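P-granule scaffold (Caenorhabditis japonica, PDB 5W4A) probably serves as a scaffold of P granules, the germ granules of nematodes, which assemble and help repress mRNA, with this N-terminal domain forming a two-subunit assembly. Local coordinates at residues Tyr154-Phe157 against Thr158-Glu162; Ser67-Asp70 against Ser71-Leu75. All blocks are in the same frame, centred on the assembly; numbering follows the deposited sequence.

In the fold
Both contacts are local features of a largely helical domain, one along a short helix and one at a helix start. Interaction 2 comes first in the chain and caps the N-terminal end of helix 71-84; interaction 1 runs through helix 153-160. Their centres lie about 27 Å apart on opposite sides of the chain's centre, and their nearest atoms stay about 14 Å from each other. Helix 71-84 nevertheless joins the two regions, because Ala83 near its far end accepts a hydrogen bond from Lys156 of interaction 1. The two differ in setting: one side of residues 154-162, with Tyr154, Phe157, Thr158 and Glu162, meets the second subunit, whereas no other chain of the assembly touches residues 67-75.

Interaction 1: residues Tyr154-Phe157 against Thr158-Glu162; sequences YEKF and TELSE
Phe157 lays one face of its ring under the hydroxyl of Ser161, whose OG sits 3.5 Å above the ring plane, displaced toward the rim. The two residues are four apart, in the i, i+4 relation, toward the C-terminal part of helix 153-160, and the ring reaches this place with CG anti to the backbone N (chi1 176°). The same hydroxyl donates to Phe157 O, OG to O 2.9 Å, from above the carbonyl plane, while Ser161 N donates from the opposite face. One turn earlier the pattern recurs: Thr158 OG1 bonds Tyr154 O at 2.9 Å, and Thr158 N reaches that oxygen from the other face. Thr158 OG1 thereby also lies over a face of the Tyr154 ring, 3.8 Å from CE1, and it meets Arg128 NH2 of the second subunit, so the threonine ties helix and dimer contact together. Phe157 packs on Val190 and Ile193 of helix 187-201 and on Thr176 of helix 169-179; an alanine here would probably open a gap between these helices and leave the Ser161 hydroxyl without the ring beneath it. On another side of the helix, Lys156 and Leu160 lie alongside each other, CG to CD1 4.1 Å, and the extended lysine carries NZ on to Ala83 O. Glu155 and Glu159 form the polar flank. Their OE2 atoms are 4.9 Å apart, a repulsion that a shared water probably eases, and the bend in the Glu159 chain (chi2 -62°) helps bring its carboxylate near. Glu155 OE1 is held by Glu151 N, whereas that single water donates to both Glu155 OE2 and Glu159 OE2, at 2.7 Å from each.

Interaction 2: residues Ser67-Asp70 against Ser71-Leu75; sequences SGSD and SGTIL
Asp70 turns CG into the space between its own backbone N and carbonyl carbon (chi1 66°), and Thr73 sets OG1 beside its backbone N (chi1 -70°), which brings the carboxylate and the hydroxyl together at the start of helix 71-84. Asp70 is the N-cap: its OD1 accepts from Thr73 N at 3.0 Å, in a nearly straight bond of 166°. The two side chains cross at about a right angle, with OD1 3.2 Å from Thr73 OG1. A water accepts from Asp70 N and is also hydrogen-bonded to Thr73 OG1, 2.8 Å away, linking the threonine to the backbone at the cap. Asp70 O takes Ile74 N at 2.9 Å, the first i to i+4 bond of the helix. Beside the cap, Thr73 CG2 lies 3.4 Å from Ser69 OG, which bonds Pro66 O, and Ile74 CG1 rests 4.0 Å from Ser69 CB. Ile74 also packs on Phe65 and on Leu99 of helix 89-100. Since OD1 is bonded to Met1 N as well, the carboxylate grips both the chain terminus and an amide of the first turn, and its negative charge is likely to be favoured by the positive end of the helix dipole.

Interaction 1: residues Tyr154-Phe157 against Thr158-Glu162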
loop_
_atom_site.group_PDB
_atom_site.type_symbol
_atom_site.label_atom_id
_atom_site.label_comp_id
_atom_site.label_asym_id
_atom_site.label_seq_id
_atom_site.Cartn_x
_atom_site.Cartn_y
_atom_site.Cartn_z
ATOM N N TYR C 154 -10.161 -14.251 -2.817
ATOM C CA TYR C 154 -9.066 -13.996 -1.885
ATOM C C TYR C 154 -8.157 -12.888 -2.408
ATOM O O TYR C 154 -7.747 -11.998 -1.651
ATOM C CB TYR C 154 -8.281 -15.286 -1.625
ATOM C CG TYR C 154 -7.209 -15.149 -0.590
ATOM C CD1 TYR C 154 -5.893 -14.897 -0.968
ATOM C CD2 TYR C 154 -7.495 -15.252 0.765
ATOM C CE1 TYR C 154 -4.896 -14.749 -0.022
ATOM C CE2 TYR C 154 -6.490 -15.117 1.715
ATOM C CZ TYR C 154 -5.203 -14.863 1.315
ATOM O OH TYR C 154 -4.198 -14.753 2.243
ATOM N N GLU C 155 -7.879 -12.905 -3.714
ATOM C CA GLU C 155 -7.100 -11.850 -4.338
ATOM C C GLU C 155 -7.842 -10.524 -4.253
ATOM O O GLU C 155 -7.253 -9.485 -3.934
ATOM C CB GLU C 155 -6.808 -12.218 -5.802
ATOM C CG GLU C 155 -5.978 -11.179 -6.508
ATOM C CD GLU C 155 -5.761 -11.416 -8.003
ATOM O OE1 GLU C 155 -6.402 -12.307 -8.612
ATOM O OE2 GLU C 155 -4.950 -10.660 -8.574
ATOM N N LYS C 156 -9.146 -10.550 -4.530
ATOM C CA LYS C 156 -9.928 -9.328 -4.468
ATOM C C LYS C 156 -9.898 -8.747 -3.060
ATOM O O LYS C 156 -9.722 -7.534 -2.889
ATOM C CB LYS C 156 -11.358 -9.611 -4.936
ATOM C CG LYS C 156 -12.116 -8.400 -5.336
ATOM C CD LYS C 156 -13.513 -8.726 -5.929
ATOM C CE LYS C 156 -14.171 -7.449 -6.520
ATOM N NZ LYS C 156 -15.572 -7.600 -7.130
ATOM N N PHE C 157 -10.056 -9.599 -2.039
ATOM C CA PHE C 157 -9.936 -9.146 -0.652
ATOM C C PHE C 157 -8.555 -8.555 -0.367
ATOM O O PHE C 157 -8.437 -7.496 0.266
ATOM C CB PHE C 157 -10.228 -10.298 0.312
ATOM C CG PHE C 157 -10.030 -9.917 1.734
ATOM C CD1 PHE C 157 -10.940 -9.075 2.358
ATOM C CD2 PHE C 157 -8.927 -10.347 2.451
ATOM C CE1 PHE C 157 -10.759 -8.692 3.655
ATOM C CE2 PHE C 157 -8.761 -9.974 3.765
ATOM C CZ PHE C 157 -9.678 -9.135 4.358
ATOM N N THR C 158 -7.501 -9.208 -0.850
ATOM C CA THR C 158 -6.147 -8.709 -0.639
ATOM C C THR C 158 -5.974 -7.316 -1.233
ATOM O O THR C 158 -5.380 -6.428 -0.596
ATOM C CB THR C 158 -5.140 -9.693 -1.260
ATOM O OG1 THR C 158 -5.268 -10.965 -0.609
ATOM C CG2 THR C 158 -3.725 -9.209 -1.121
ATOM N N GLU C 159 -6.482 -7.101 -2.438
ATOM C CA GLU C 159 -6.312 -5.798 -3.084
ATOM C C GLU C 159 -7.207 -4.731 -2.435
ATOM O O GLU C 159 -6.757 -3.606 -2.188
ATOM C CB GLU C 159 -6.578 -5.896 -4.590
ATOM C CG GLU C 159 -5.587 -6.816 -5.318
ATOM C CD GLU C 159 -4.114 -6.358 -5.255
ATOM O OE1 GLU C 159 -3.802 -5.232 -4.835
ATOM O OE2 GLU C 159 -3.246 -7.170 -5.667
ATOM N N LEU C 160 -8.457 -5.070 -2.120
ATOM C CA LEU C 160 -9.326 -4.118 -1.418
ATOM C C LEU C 160 -8.771 -3.748 -0.044
ATOM O O LEU C 160 -9.022 -2.646 0.471
ATOM C CB LEU C 160 -10.721 -4.713 -1.272
ATOM C CG LEU C 160 -11.570 -4.737 -2.526
ATOM C CD1 LEU C 160 -12.768 -5.660 -2.388
ATOM C CD2 LEU C 160 -12.021 -3.315 -2.872
ATOM N N SER C 161 -8.056 -4.667 0.600
ATOM C CA SER C 161 -7.465 -4.387 1.900
ATOM C C SER C 161 -6.519 -3.193 1.836
ATOM O O SER C 161 -6.313 -2.523 2.852
ATOM C CB SER C 161 -6.705 -5.610 2.422
ATOM O OG SER C 161 -7.594 -6.649 2.859
ATOM N N GLU C 162 -5.966 -2.899 0.651
ATOM C CA GLU C 162 -5.082 -1.742 0.516
ATOM C C GLU C 162 -5.819 -0.439 0.813
ATOM O O GLU C 162 -5.171 0.570 1.124
ATOM C CB GLU C 162 -4.474 -1.689 -0.902
ATOM C CG GLU C 162 -3.493 -2.823 -1.198
ATOM C CD GLU C 162 -2.239 -2.741 -0.368
ATOM O OE1 GLU C 162 -1.691 -1.619 -0.188
ATOM O OE2 GLU C 162 -1.850 -3.796 0.178
HETATM O O HOH W 1 -3.083 -9.395 -7.121
#

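Interaction 2: residues Ser67-Asp70 against Ser71-Leu75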
loop_
_atom_site.group_PDB
_atom_site.type_symbol
_atom_site.label_atom_id
_atom_site.label_comp_id
_atom_site.label_asym_id
_atom_site.label_seq_id
_atom_site.Cartn_x
_atom_site.Cartn_y
_atom_site.Cartn_z
ATOM N N SER C 67 -31.694 10.392 -6.037
ATOM C CA SER C 67 -32.215 11.415 -6.936
ATOM C C SER C 67 -31.435 12.708 -6.764
ATOM O O SER C 67 -31.064 13.092 -5.647
ATOM C CB SER C 67 -33.700 11.668 -6.675
ATOM O OG SER C 67 -34.168 12.742 -7.481
ATOM N N GLY C 68 -31.162 13.369 -7.890
ATOM C CA GLY C 68 -30.411 14.603 -7.883
ATOM C C GLY C 68 -28.914 14.429 -7.806
ATOM O O GLY C 68 -28.198 15.416 -7.610
ATOM N N SER C 69 -28.420 13.201 -7.924
ATOM C CA SER C 69 -26.983 12.982 -7.944
ATOM C C SER C 69 -26.347 13.825 -9.034
ATOM O O SER C 69 -26.822 13.844 -10.172
ATOM C CB SER C 69 -26.687 11.502 -8.185
ATOM O OG SER C 69 -27.050 10.727 -7.052
ATOM N N ASP C 70 -25.274 14.521 -8.685
ATOM C CA ASP C 70 -24.538 15.272 -9.687
ATOM C C ASP C 70 -23.463 14.391 -10.322
ATOM O O ASP C 70 -23.333 13.196 -10.030
ATOM C CB ASP C 70 -23.956 16.569 -9.103
ATOM C CG ASP C 70 -22.887 16.350 -8.039
ATOM O OD1 ASP C 70 -22.313 15.251 -7.919
ATOM O OD2 ASP C 70 -22.593 17.321 -7.305
ATOM N N SER C 71 -22.684 14.999 -11.217
ATOM C CA SER C 71 -21.774 14.228 -12.056
ATOM C C SER C 71 -20.688 13.553 -11.235
ATOM O O SER C 71 -20.354 12.384 -11.479
ATOM C CB SER C 71 -21.166 15.137 -13.121
ATOM O OG SER C 71 -20.309 16.101 -12.553
ATOM N N GLY C 72 -20.118 14.263 -10.255
ATOM C CA GLY C 72 -19.133 13.648 -9.392
ATOM C C GLY C 72 -19.691 12.501 -8.572
ATOM O O GLY C 72 -19.015 11.491 -8.371
ATOM N N THR C 73 -20.919 12.648 -8.067
ATOM C CA THR C 73 -21.551 11.542 -7.346
ATOM C C THR C 73 -21.730 10.333 -8.250
ATOM O O THR C 73 -21.448 9.199 -7.852
ATOM C CB THR C 73 -22.905 11.978 -6.785
ATOM O OG1 THR C 73 -22.682 12.910 -5.722
ATOM C CG2 THR C 73 -23.703 10.782 -6.277
ATOM N N ILE C 74 -22.189 10.566 -9.475
ATOM C CA ILE C 74 -22.408 9.472 -10.415
ATOM C C ILE C 74 -21.081 8.777 -10.726
ATOM O O ILE C 74 -20.994 7.545 -10.716
ATOM C CB ILE C 74 -23.108 9.994 -11.687
ATOM C CG1 ILE C 74 -24.546 10.428 -11.360
ATOM C CG2 ILE C 74 -23.129 8.947 -12.823
ATOM C CD1 ILE C 74 -25.174 11.346 -12.435
ATOM N N LEU C 75 -20.033 9.547 -11.025
ATOM C CA LEU C 75 -18.756 8.930 -11.401
ATOM C C LEU C 75 -18.146 8.140 -10.242
ATOM O O LEU C 75 -17.599 7.053 -10.440
ATOM C CB LEU C 75 -17.779 9.998 -11.895
ATOM C CG LEU C 75 -18.099 10.571 -13.286
ATOM C CD1 LEU C 75 -17.278 11.822 -13.525
ATOM C CD2 LEU C 75 -17.819 9.547 -14.402
HETATM O O HOH W 2 -24.739 14.811 -5.871
#